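PDB 2WTB: peroxisomal fatty acid beta-oxidation multifunctional protein MFP2 from Arabidopsis thaliana, which carries out several steps of peroxisomal fatty acid beta-oxidation, hydrating long-chain enoyl-CoA and oxidising 3-hydroxyacyl-CoA during seed germination. Local coordinates for residues I327-A330 with L331-N335; F451-A454 with H455-L459; L476-V479 with G480-K484; A657-G661 with M662-P666. All blocks are in the same frame, centred on the assembly; numbering follows the deposited sequence.

Interaction 1: residues I327-A330 with L331-N335; sequences IATA and LILSN
The flat groups that meet between I327-A330 and L331-N335 are peptide units, joined by helical backbone bonds. L331 N donates to I327 O at 3.0 Å. I332 N donates to A328 O at 3.0 Å, and this N-H...O angle is almost straight at 177°. L333 N makes the next bond, to T329 O. Side chains gather round the same oxygens, and their packing there is tight. I332 CG1 lies 3.2 Å from A328 O because chi1 of 58° sets this branch between the backbone N and the carbonyl carbon. L333 CG is only 3.0 Å from T329 O. Two apolar pairs run side by side and point the same way: I327 CG2 touches L331 CD1 at 4.0 Å, and T329 CG2 touches L333 CD1 at 3.7 Å. T329 turns its hydroxyl back to S325 O. A Schellman motif ends the helix, with N335 at positive phi as its C-prime residue.

Helix 322-332 links strands 315-318 and 338-341 in a beta-alpha-beta unit, consistent with the Rossmann-type NAD-binding domain. I327 and L331 pack on I317 of the first strand. A328 and I332 pack on V338 of the second. T329 and I332 also touch V355 of helix 345-361.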
ATOM      1  N   ILE A 327      16.989   0.842 -10.450  1.00 67.60           N
ATOM      2  CA  ILE A 327      16.517  -0.513 -10.705  1.00 72.60           C
ATOM      3  C   ILE A 327      17.462  -1.532 -10.081  1.00 75.83           C
ATOM      4  O   ILE A 327      17.049  -2.372  -9.281  1.00 68.81           O
ATOM      5  CB  ILE A 327      16.418  -0.804 -12.216  1.00 65.84           C
ATOM      6  CG1 ILE A 327      15.792   0.379 -12.956  1.00 63.91           C
ATOM      7  CG2 ILE A 327      15.629  -2.081 -12.463  1.00 55.02           C
ATOM      8  CD1 ILE A 327      14.374   0.670 -12.549  1.00 59.30           C
ATOM      9  N   ALA A 328      18.733  -1.448 -10.458  1.00 77.70           N
ATOM     10  CA  ALA A 328      19.750  -2.361  -9.952  1.00 80.21           C
ATOM     11  C   ALA A 328      19.673  -2.488  -8.435  1.00 84.16           C
ATOM     12  O   ALA A 328      19.778  -3.585  -7.890  1.00 85.17           O
ATOM     13  CB  ALA A 328      21.132  -1.898 -10.380  1.00 84.86           C
ATOM     14  N   THR A 329      19.486  -1.358  -7.759  1.00 86.50           N
ATOM     15  CA  THR A 329      19.370  -1.343  -6.306  1.00 86.12           C
ATOM     16  C   THR A 329      18.222  -2.231  -5.838  1.00 77.96           C
ATOM     17  O   THR A 329      18.402  -3.090  -4.975  1.00 73.26           O
ATOM     18  CB  THR A 329      19.154   0.086  -5.769  1.00 93.15           C
ATOM     19  OG1 THR A 329      20.337   0.865  -5.985  1.00 94.12           O
ATOM     20  CG2 THR A 329      18.838   0.053  -4.280  1.00 87.83           C
ATOM     21  N   ALA A 330      17.045  -2.019  -6.416  1.00 75.79           N
ATOM     22  CA  ALA A 330      15.861  -2.796  -6.065  1.00 76.30           C
ATOM     23  C   ALA A 330      16.074  -4.291  -6.292  1.00 70.99           C
ATOM     24  O   ALA A 330      15.612  -5.121  -5.509  1.00 67.14           O
ATOM     25  CB  ALA A 330      14.658  -2.308  -6.855  1.00 73.78           C
ATOM     26  N   LEU A 331      16.781  -4.626  -7.367  1.00 70.90           N
ATOM     27  CA  LEU A 331      16.998  -6.020  -7.742  1.00 75.86           C
ATOM     28  C   LEU A 331      17.948  -6.762  -6.799  1.00 74.95           C
ATOM     29  O   LEU A 331      17.602  -7.820  -6.274  1.00 74.03           O
ATOM     30  CB  LEU A 331      17.489  -6.118  -9.191  1.00 78.16           C
ATOM     31  CG  LEU A 331      16.442  -5.890 -10.286  1.00 74.01           C
ATOM     32  CD1 LEU A 331      17.105  -5.676 -11.640  1.00 75.23           C
ATOM     33  CD2 LEU A 331      15.460  -7.049 -10.347  1.00 56.87           C
ATOM     34  N   ILE A 332      19.141  -6.214  -6.586  1.00 76.88           N
ATOM     35  CA  ILE A 332      20.112  -6.844  -5.691  1.00 79.06           C
ATOM     36  C   ILE A 332      19.615  -6.879  -4.247  1.00 79.53           C
ATOM     37  O   ILE A 332      19.978  -7.772  -3.480  1.00 82.97           O
ATOM     38  CB  ILE A 332      21.493  -6.153  -5.740  1.00 76.28           C
ATOM     39  CG1 ILE A 332      21.369  -4.673  -5.373  1.00 78.51           C
ATOM     40  CG2 ILE A 332      22.128  -6.320  -7.113  1.00 73.91           C
ATOM     41  CD1 ILE A 332      22.692  -3.938  -5.362  1.00 80.87           C
ATOM     42  N   LEU A 333      18.787  -5.906  -3.880  1.00 71.18           N
ATOM     43  CA  LEU A 333      18.179  -5.886  -2.556  1.00 69.76           C
ATOM     44  C   LEU A 333      17.282  -7.103  -2.359  1.00 73.72           C
ATOM     45  O   LEU A 333      16.898  -7.428  -1.234  1.00 66.34           O
ATOM     46  CB  LEU A 333      17.377  -4.600  -2.342  1.00 75.67           C
ATOM     47  CG  LEU A 333      18.175  -3.338  -2.005  1.00 85.20           C
ATOM     48  CD1 LEU A 333      17.243  -2.158  -1.738  1.00 71.49           C
ATOM     49  CD2 LEU A 333      19.091  -3.581  -0.814  1.00 95.52           C
ATOM     50  N   SER A 334      16.951  -7.770  -3.462  1.00 70.69           N
ATOM     51  CA  SER A 334      16.142  -8.984  -3.420  1.00 73.48           C
ATOM     52  C   SER A 334      16.930 -10.176  -3.957  1.00 78.85           C
ATOM     53  O   SER A 334      16.387 -11.022  -4.666  1.00 72.14           O
ATOM     54  CB  SER A 334      14.854  -8.800  -4.223  1.00 74.80           C
ATOM     55  OG  SER A 334      14.082  -7.727  -3.716  1.00 84.91           O
ATOM     56  N   ASN A 335      18.209 -10.238  -3.597  1.00 87.53           N
ATOM     57  CA  ASN A 335      19.122 -11.273  -4.086  1.00 88.02           C
ATOM     58  C   ASN A 335      18.973 -11.619  -5.569  1.00 71.69           C
ATOM     59  O   ASN A 335      18.782 -12.779  -5.932  1.00 77.49           O
ATOM     60  CB  ASN A 335      19.073 -12.538  -3.214  1.00 97.15           C
ATOM     61  CG  ASN A 335      17.659 -12.971  -2.879  1.00106.90           C
ATOM     62  OD1 ASN A 335      16.955 -12.304  -2.120  1.00109.25           O
ATOM     63  ND2 ASN A 335      17.242 -14.106  -3.429  1.00106.62           N
TER

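Interaction 2: residues F451-A454 with H455-L459; sequences FSPA and HIMPL
P453 and the residues that follow it make a tight turn in the connection between antiparallel strands 445-450 and 459-464 of the NAD-binding domain. The peptide bond before P453 is cis. P453 O is gripped by two backbone donors. I456 N comes in at 3.0 Å from above the carbonyl plane, while M457 N comes to P453 O at 3.0 Å almost in line with the carbonyl. The M457 chain then folds back, bent at chi2 and chi3 (59° and 47°). This lays M457 CE 3.8 Å from P453 CD and places M457 CG 3.5 Å from F451 CB. The F451 ring extends alongside L459, where F451 CE1 meets L459 CD2 at 3.5 Å. L459 O sits at the ring edge, in its plane. At another corner of the P453 ring, CB touches I456 CD1 at 3.6 Å. The same I456 methyl lies over one face of the H455 ring. F451 also makes an edge-to-face contact with H449, and A454 O accepts a hydrogen bond from K485 NZ.

Two bonds to one carbonyl, with the cis peptide, hold the turn. The side-chain pairs are mostly apolar, so packing shape probably matters more than charge.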
ATOM      1  N   PHE A 451       9.120   4.177 -11.211  1.00 67.74           N
ATOM      2  CA  PHE A 451       9.029   5.584 -10.854  1.00 67.95           C
ATOM      3  C   PHE A 451      10.142   5.940  -9.880  1.00 72.24           C
ATOM      4  O   PHE A 451      10.329   5.269  -8.866  1.00 85.14           O
ATOM      5  CB  PHE A 451       7.658   5.892 -10.251  1.00 69.57           C
ATOM      6  CG  PHE A 451       6.511   5.523 -11.147  1.00 70.56           C
ATOM      7  CD1 PHE A 451       6.071   4.211 -11.226  1.00 61.36           C
ATOM      8  CD2 PHE A 451       5.876   6.486 -11.916  1.00 72.35           C
ATOM      9  CE1 PHE A 451       5.019   3.866 -12.051  1.00 65.05           C
ATOM     10  CE2 PHE A 451       4.819   6.149 -12.744  1.00 69.06           C
ATOM     11  CZ  PHE A 451       4.392   4.837 -12.812  1.00 72.05           C
ATOM     12  N   SER A 452      10.892   6.988 -10.202  1.00 70.65           N
ATOM     13  CA  SER A 452      11.996   7.424  -9.356  1.00 72.95           C
ATOM     14  C   SER A 452      11.475   7.974  -8.031  1.00 72.29           C
ATOM     15  O   SER A 452      10.481   8.700  -8.010  1.00 67.30           O
ATOM     16  CB  SER A 452      12.831   8.485 -10.076  1.00 80.07           C
ATOM     17  OG  SER A 452      13.940   8.882  -9.288  1.00 96.99           O
ATOM     18  N   PRO A 453      12.142   7.620  -6.919  1.00 79.19           N
ATOM     19  CA  PRO A 453      13.288   6.703  -6.873  1.00 79.62           C
ATOM     20  C   PRO A 453      12.864   5.250  -7.079  1.00 84.57           C
ATOM     21  O   PRO A 453      11.937   4.776  -6.420  1.00 86.60           O
ATOM     22  CB  PRO A 453      13.837   6.892  -5.451  1.00 69.49           C
ATOM     23  CG  PRO A 453      13.231   8.163  -4.955  1.00 70.15           C
ATOM     24  CD  PRO A 453      11.891   8.237  -5.608  1.00 77.16           C
ATOM     25  N   ALA A 454      13.551   4.556  -7.979  1.00 83.03           N
ATOM     26  CA  ALA A 454      13.180   3.194  -8.356  1.00 80.08           C
ATOM     27  C   ALA A 454      13.126   2.222  -7.178  1.00 76.84           C
ATOM     28  O   ALA A 454      12.370   1.251  -7.203  1.00 71.36           O
ATOM     29  CB  ALA A 454      14.123   2.671  -9.430  1.00 76.03           C
ATOM     30  N   HIS A 455      13.924   2.481  -6.147  1.00 67.90           N
ATOM     31  CA  HIS A 455      14.009   1.558  -5.019  1.00 73.43           C
ATOM     32  C   HIS A 455      13.093   1.925  -3.851  1.00 85.03           C
ATOM     33  O   HIS A 455      13.075   1.234  -2.834  1.00 86.69           O
ATOM     34  CB  HIS A 455      15.461   1.398  -4.547  1.00 74.79           C
ATOM     35  CG  HIS A 455      16.183   2.694  -4.338  1.00 88.81           C
ATOM     36  ND1 HIS A 455      16.720   3.057  -3.123  1.00 96.95           N
ATOM     37  CD2 HIS A 455      16.459   3.707  -5.191  1.00 90.94           C
ATOM     38  CE1 HIS A 455      17.298   4.241  -3.236  1.00 97.33           C
ATOM     39  NE2 HIS A 455      17.152   4.658  -4.480  1.00101.27           N
ATOM     40  N   ILE A 456      12.330   3.004  -4.003  1.00 89.97           N
ATOM     41  CA  ILE A 456      11.397   3.424  -2.960  1.00 98.15           C
ATOM     42  C   ILE A 456       9.951   3.394  -3.445  1.00 93.60           C
ATOM     43  O   ILE A 456       9.066   2.894  -2.752  1.00 93.48           O
ATOM     44  CB  ILE A 456      11.715   4.838  -2.428  1.00106.90           C
ATOM     45  CG1 ILE A 456      13.028   4.837  -1.643  1.00109.43           C
ATOM     46  CG2 ILE A 456      10.585   5.343  -1.545  1.00107.60           C
ATOM     47  CD1 ILE A 456      14.256   4.894  -2.512  1.00110.29           C
ATOM     48  N   MET A 457       9.716   3.935  -4.634  1.00 90.09           N
ATOM     49  CA  MET A 457       8.374   3.963  -5.199  1.00 89.64           C
ATOM     50  C   MET A 457       7.852   2.539  -5.353  1.00 82.46           C
ATOM     51  O   MET A 457       8.477   1.714  -6.019  1.00 80.57           O
ATOM     52  CB  MET A 457       8.371   4.686  -6.544  1.00 94.77           C
ATOM     53  CG  MET A 457       7.066   5.393  -6.863  1.00 96.74           C
ATOM     54  SD  MET A 457       6.643   6.626  -5.616  1.00188.05           S
ATOM     55  CE  MET A 457       8.205   7.486  -5.439  1.00 59.06           C
ATOM     56  N   PRO A 458       6.699   2.251  -4.737  1.00 74.30           N
ATOM     57  CA  PRO A 458       6.160   0.893  -4.606  1.00 71.97           C
ATOM     58  C   PRO A 458       5.531   0.379  -5.896  1.00 75.59           C
ATOM     59  O   PRO A 458       5.338  -0.827  -6.044  1.00 84.68           O
ATOM     60  CB  PRO A 458       5.070   1.046  -3.535  1.00 65.36           C
ATOM     61  CG  PRO A 458       5.143   2.481  -3.060  1.00 65.80           C
ATOM     62  CD  PRO A 458       5.791   3.248  -4.153  1.00 62.42           C
ATOM     63  N   LEU A 459       5.215   1.283  -6.815  1.00 69.61           N
ATOM     64  CA  LEU A 459       4.493   0.910  -8.024  1.00 61.72           C
ATOM     65  C   LEU A 459       5.416   0.443  -9.141  1.00 74.89           C
ATOM     66  O   LEU A 459       6.559   0.889  -9.252  1.00 81.94           O
ATOM     67  CB  LEU A 459       3.638   2.074  -8.525  1.00 53.87           C
ATOM     68  CG  LEU A 459       2.639   1.731  -9.630  1.00 60.65           C
ATOM     69  CD1 LEU A 459       1.482   0.924  -9.059  1.00 61.39           C
ATOM     70  CD2 LEU A 459       2.133   2.992 -10.308  1.00 59.37           C
TER

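Interaction 3: residues L476-V479 with G480-K484; sequences LLDV and GKKIK
D478 and K482 are brought together by their torsions, one helical turn apart. CG of D478 lies anti to its own nitrogen (chi1 -159°), while the K482 chain leaves beside its backbone N and bends again at chi2 (-63°). The two side chains therefore meet aslant, and K482 CE comes to 3.3 Å from D478 OD2. K482 CG passes 2.9 Å from D478 O on the way, a tight approach. The backbone is bonded in helical fashion. G480 N donates to L476 O at 2.9 Å. K482 N likewise bonds D478 O, and I483 N bonds V479 O. Beside the last bond, I483 CG1 packs 3.3 Å from V479 O. The helix stops in a Schellman motif, with K484 at positive phi as C-prime. Helix 470-482 belongs to the beta-alpha-beta unit of strands 459-464 and 486-491. L476 faces I462 of the first strand, and L477 touches both strands.

The D478 OD2 and K482 NZ atoms stand 4.2 Å apart, beyond a salt bridge. Their opposite charges probably still attract weakly. The closer touch is made by the methylene beside the amine, whose hydrogens are probably polarised toward the carboxylate.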
ATOM      1  N   LEU A 476       7.314 -11.301 -15.386  1.00 70.02           N
ATOM      2  CA  LEU A 476       7.560  -9.973 -14.839  1.00 60.79           C
ATOM      3  C   LEU A 476       6.627  -9.688 -13.668  1.00 53.89           C
ATOM      4  O   LEU A 476       7.042  -9.151 -12.643  1.00 48.12           O
ATOM      5  CB  LEU A 476       7.374  -8.924 -15.936  1.00 50.46           C
ATOM      6  CG  LEU A 476       8.200  -7.651 -15.802  1.00 49.61           C
ATOM      7  CD1 LEU A 476       9.492  -7.944 -15.073  1.00 63.99           C
ATOM      8  CD2 LEU A 476       8.472  -7.068 -17.173  1.00 42.90           C
ATOM      9  N   LEU A 477       5.364 -10.063 -13.832  1.00 54.51           N
ATOM     10  CA  LEU A 477       4.365  -9.927 -12.783  1.00 49.29           C
ATOM     11  C   LEU A 477       4.874 -10.542 -11.484  1.00 53.05           C
ATOM     12  O   LEU A 477       4.588 -10.045 -10.393  1.00 59.48           O
ATOM     13  CB  LEU A 477       3.066 -10.608 -13.217  1.00 45.29           C
ATOM     14  CG  LEU A 477       1.735 -10.100 -12.664  1.00 56.81           C
ATOM     15  CD1 LEU A 477       1.700  -8.582 -12.631  1.00 57.19           C
ATOM     16  CD2 LEU A 477       0.590 -10.647 -13.503  1.00 56.82           C
ATOM     17  N   ASP A 478       5.640 -11.620 -11.609  1.00 51.56           N
ATOM     18  CA  ASP A 478       6.158 -12.336 -10.450  1.00 51.52           C
ATOM     19  C   ASP A 478       7.412 -11.674  -9.893  1.00 56.04           C
ATOM     20  O   ASP A 478       7.622 -11.648  -8.678  1.00 53.03           O
ATOM     21  CB  ASP A 478       6.463 -13.788 -10.812  1.00 52.03           C
ATOM     22  CG  ASP A 478       6.520 -14.686  -9.598  1.00 60.11           C
ATOM     23  OD1 ASP A 478       5.516 -14.740  -8.857  1.00 60.72           O
ATOM     24  OD2 ASP A 478       7.565 -15.340  -9.387  1.00 62.08           O
ATOM     25  N   VAL A 479       8.249 -11.151 -10.783  1.00 52.45           N
ATOM     26  CA  VAL A 479       9.449 -10.438 -10.368  1.00 60.19           C
ATOM     27  C   VAL A 479       9.075  -9.197  -9.565  1.00 61.33           C
ATOM     28  O   VAL A 479       9.702  -8.885  -8.553  1.00 63.57           O
ATOM     29  CB  VAL A 479      10.311 -10.025 -11.575  1.00 61.42           C
ATOM     30  CG1 VAL A 479      11.266  -8.908 -11.189  1.00 73.64           C
ATOM     31  CG2 VAL A 479      11.073 -11.221 -12.109  1.00 56.25           C
ATOM     32  N   GLY A 480       8.044  -8.496 -10.022  1.00 48.47           N
ATOM     33  CA  GLY A 480       7.559  -7.321  -9.327  1.00 66.86           C
ATOM     34  C   GLY A 480       7.223  -7.630  -7.883  1.00 72.63           C
ATOM     35  O   GLY A 480       7.586  -6.879  -6.976  1.00 73.13           O
ATOM     36  N   LYS A 481       6.531  -8.744  -7.669  1.00 66.89           N
ATOM     37  CA  LYS A 481       6.160  -9.168  -6.326  1.00 68.30           C
ATOM     38  C   LYS A 481       7.401  -9.516  -5.507  1.00 70.86           C
ATOM     39  O   LYS A 481       7.472  -9.218  -4.314  1.00 70.88           O
ATOM     40  CB  LYS A 481       5.208 -10.363  -6.387  1.00 67.36           C
ATOM     41  CG  LYS A 481       4.712 -10.833  -5.032  1.00 74.23           C
ATOM     42  CD  LYS A 481       3.650 -11.910  -5.174  1.00 82.43           C
ATOM     43  CE  LYS A 481       3.109 -12.328  -3.815  1.00 96.64           C
ATOM     44  NZ  LYS A 481       2.017 -13.335  -3.930  1.00102.11           N
ATOM     45  N   LYS A 482       8.378 -10.139  -6.158  1.00 69.94           N
ATOM     46  CA  LYS A 482       9.614 -10.538  -5.496  1.00 67.55           C
ATOM     47  C   LYS A 482      10.388  -9.338  -4.951  1.00 62.46           C
ATOM     48  O   LYS A 482      11.107  -9.456  -3.960  1.00 65.55           O
ATOM     49  CB  LYS A 482      10.504 -11.331  -6.457  1.00 79.33           C
ATOM     50  CG  LYS A 482       9.864 -12.591  -7.013  1.00 84.02           C
ATOM     51  CD  LYS A 482       9.562 -13.595  -5.914  1.00 89.81           C
ATOM     52  CE  LYS A 482       9.072 -14.908  -6.497  1.00 98.03           C
ATOM     53  NZ  LYS A 482       8.811 -15.922  -5.437  1.00111.55           N
ATOM     54  N   ILE A 483      10.244  -8.190  -5.606  1.00 64.40           N
ATOM     55  CA  ILE A 483      10.953  -6.983  -5.191  1.00 67.41           C
ATOM     56  C   ILE A 483      10.030  -5.988  -4.492  1.00 73.10           C
ATOM     57  O   ILE A 483      10.165  -4.775  -4.655  1.00 70.37           O
ATOM     58  CB  ILE A 483      11.662  -6.295  -6.374  1.00 69.97           C
ATOM     59  CG1 ILE A 483      10.663  -5.967  -7.485  1.00 71.97           C
ATOM     60  CG2 ILE A 483      12.781  -7.175  -6.906  1.00 72.70           C
ATOM     61  CD1 ILE A 483      11.295  -5.306  -8.693  1.00 70.86           C
ATOM     62  N   LYS A 484       9.089  -6.517  -3.718  1.00 82.74           N
ATOM     63  CA  LYS A 484       8.223  -5.703  -2.870  1.00 86.93           C
ATOM     64  C   LYS A 484       7.557  -4.548  -3.616  1.00 83.56           C
ATOM     65  O   LYS A 484       7.346  -3.472  -3.054  1.00 91.77           O
ATOM     66  CB  LYS A 484       9.010  -5.177  -1.669  1.00 90.47           C
ATOM     67  CG  LYS A 484       9.805  -6.249  -0.941  1.00 91.38           C
ATOM     68  CD  LYS A 484       8.923  -7.424  -0.553  1.00 94.44           C
ATOM     69  CE  LYS A 484       9.693  -8.445   0.273  1.00102.53           C
ATOM     70  NZ  LYS A 484      10.882  -8.974  -0.453  1.00101.60           N
TER

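Interaction 4: residues A657-G661 with M662-P666; sequences AGIMG and MGFPP
G658 O is the hub where helix 651-662 gives way to the following loop. M662 N donates to it at 2.9 Å, from 39° above the carbonyl plane. F664 N adds a weak bond to G658 O at 3.4 Å. The side-chain bases of the same two residues close round this oxygen, with M662 CB at 3.4 Å and F664 CB at 3.6 Å from G658 O. Next to it, I659 O receives a CA-H...O contact from G663 CA at 3.2 Å. The I659 side chain covers the returning loop. Its CG1, set beside the backbone N by chi1 of -77°, is 3.4 Å from F664 O and stands at the edge of the F664 ring, near the ring plane. I659 CD1 reaches P666 CA at 4.1 Å.

G661 has no side chain to crowd A657 O, to which its own N is bonded. G663 leaves the helix with a positive phi of 52°, which suits glycine and turns the chain so that F664 passes back beside I659. Further out, I659 packs on V289 and P666 on L286 of helix 281-294. M662 touches N499 and F502 of helix 498-514. F664 rests on M531, and M660 reaches P458 ahead of strand 459-464.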
ATOM      1  N   ALA A 657      -3.210   2.607  -8.994  1.00 48.39           N
ATOM      2  CA  ALA A 657      -2.213   3.324  -9.779  1.00 46.94           C
ATOM      3  C   ALA A 657      -2.091   4.777  -9.334  1.00 55.79           C
ATOM      4  O   ALA A 657      -1.010   5.230  -8.964  1.00 60.62           O
ATOM      5  CB  ALA A 657      -2.533   3.238 -11.266  1.00 46.31           C
ATOM      6  N   GLY A 658      -3.205   5.501  -9.371  1.00 64.54           N
ATOM      7  CA  GLY A 658      -3.222   6.884  -8.937  1.00 59.94           C
ATOM      8  C   GLY A 658      -2.770   7.010  -7.497  1.00 70.68           C
ATOM      9  O   GLY A 658      -1.989   7.895  -7.151  1.00 81.94           O
ATOM     10  N   ILE A 659      -3.262   6.109  -6.655  1.00 67.22           N
ATOM     11  CA  ILE A 659      -2.909   6.101  -5.240  1.00 65.77           C
ATOM     12  C   ILE A 659      -1.414   5.910  -5.024  1.00 69.93           C
ATOM     13  O   ILE A 659      -0.774   6.687  -4.320  1.00 70.99           O
ATOM     14  CB  ILE A 659      -3.656   4.983  -4.486  1.00 65.42           C
ATOM     15  CG1 ILE A 659      -5.111   5.385  -4.240  1.00 78.68           C
ATOM     16  CG2 ILE A 659      -2.957   4.661  -3.172  1.00 56.86           C
ATOM     17  CD1 ILE A 659      -5.942   4.299  -3.593  1.00 81.92           C
ATOM     18  N   MET A 660      -0.863   4.871  -5.643  1.00 84.31           N
ATOM     19  CA  MET A 660       0.503   4.446  -5.366  1.00 82.45           C
ATOM     20  C   MET A 660       1.531   5.164  -6.233  1.00 79.96           C
ATOM     21  O   MET A 660       2.730   5.119  -5.958  1.00 83.34           O
ATOM     22  CB  MET A 660       0.619   2.932  -5.547  1.00 74.70           C
ATOM     23  CG  MET A 660       1.572   2.258  -4.580  1.00 78.74           C
ATOM     24  SD  MET A 660       1.204   0.502  -4.416  1.00 95.17           S
ATOM     25  CE  MET A 660      -0.552   0.563  -4.069  1.00 72.41           C
ATOM     26  N   GLY A 661       1.060   5.828  -7.282  1.00 75.76           N
ATOM     27  CA  GLY A 661       1.947   6.539  -8.181  1.00 73.06           C
ATOM     28  C   GLY A 661       1.919   8.040  -7.970  1.00 79.69           C
ATOM     29  O   GLY A 661       2.925   8.720  -8.165  1.00 81.15           O
ATOM     30  N   MET A 662       0.762   8.554  -7.565  1.00 85.84           N
ATOM     31  CA  MET A 662       0.583   9.993  -7.403  1.00 87.30           C
ATOM     32  C   MET A 662       0.000  10.355  -6.039  1.00 83.72           C
ATOM     33  O   MET A 662      -0.617  11.407  -5.877  1.00 79.92           O
ATOM     34  CB  MET A 662      -0.295  10.548  -8.525  1.00 85.35           C
ATOM     35  CG  MET A 662       0.381  10.562  -9.884  1.00 80.03           C
ATOM     36  SD  MET A 662       1.616  11.868 -10.027  1.00123.74           S
ATOM     37  CE  MET A 662       2.172  11.621 -11.713  1.00115.16           C
ATOM     38  N   GLY A 663       0.197   9.471  -5.066  1.00 78.96           N
ATOM     39  CA  GLY A 663      -0.207   9.725  -3.695  1.00 77.59           C
ATOM     40  C   GLY A 663      -1.647  10.167  -3.507  1.00 85.06           C
ATOM     41  O   GLY A 663      -1.946  10.932  -2.591  1.00 91.71           O
ATOM     42  N   PHE A 664      -2.541   9.693  -4.368  1.00 76.64           N
ATOM     43  CA  PHE A 664      -3.960   9.993  -4.217  1.00 62.56           C
ATOM     44  C   PHE A 664      -4.477   9.378  -2.918  1.00 73.69           C
ATOM     45  O   PHE A 664      -4.153   8.234  -2.600  1.00 80.50           O
ATOM     46  CB  PHE A 664      -4.756   9.470  -5.412  1.00 57.43           C
ATOM     47  CG  PHE A 664      -6.196   9.892  -5.413  1.00 68.18           C
ATOM     48  CD1 PHE A 664      -6.598  11.030  -6.095  1.00 73.75           C
ATOM     49  CD2 PHE A 664      -7.149   9.154  -4.732  1.00 69.61           C
ATOM     50  CE1 PHE A 664      -7.922  11.425  -6.097  1.00 62.13           C
ATOM     51  CE2 PHE A 664      -8.476   9.544  -4.730  1.00 73.27           C
ATOM     52  CZ  PHE A 664      -8.862  10.681  -5.413  1.00 67.83           C
ATOM     53  N   PRO A 665      -5.282  10.144  -2.166  1.00 79.31           N
ATOM     54  CA  PRO A 665      -5.795   9.780  -0.838  1.00 81.06           C
ATOM     55  C   PRO A 665      -6.413   8.386  -0.795  1.00 78.62           C
ATOM     56  O   PRO A 665      -7.464   8.168  -1.397  1.00 82.93           O
ATOM     57  CB  PRO A 665      -6.882  10.828  -0.586  1.00 82.23           C
ATOM     58  CG  PRO A 665      -6.469  11.997  -1.392  1.00 82.44           C
ATOM     59  CD  PRO A 665      -5.791  11.453  -2.614  1.00 78.07           C
ATOM     60  N   PRO A 666      -5.770   7.454  -0.077  1.00 74.13           N
ATOM     61  CA  PRO A 666      -6.243   6.072   0.049  1.00 77.92           C
ATOM     62  C   PRO A 666      -7.655   5.999   0.623  1.00 74.82           C
ATOM     63  O   PRO A 666      -8.467   5.203   0.153  1.00 71.64           O
ATOM     64  CB  PRO A 666      -5.246   5.451   1.033  1.00 84.80           C
ATOM     65  CG  PRO A 666      -4.021   6.286   0.912  1.00 81.84           C
ATOM     66  CD  PRO A 666      -4.509   7.676   0.649  1.00 76.48           C
TER

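Interactions 1, 2 and 3 all lie in the NAD-binding domain. Interaction 1 is the most buried, and its side-chain pairs are apolar. Interaction 3 also ends a helix of a beta-alpha-beta unit with a Schellman motif, but it has lysines on an exposed side. The two meet where S334 makes a weak hydrogen bond to K482 O and packs on I483. Interaction 2 is a partly buried turn between strands. It touches interaction 1 through A454 and H455, which pack on I327 and T329. It meets interaction 4 where P458 and L459 pack on M660. Interaction 4, also partly buried, lies about 24 Å from interaction 1, centre to centre, and has glycines at its helix end, G663 with positive phi.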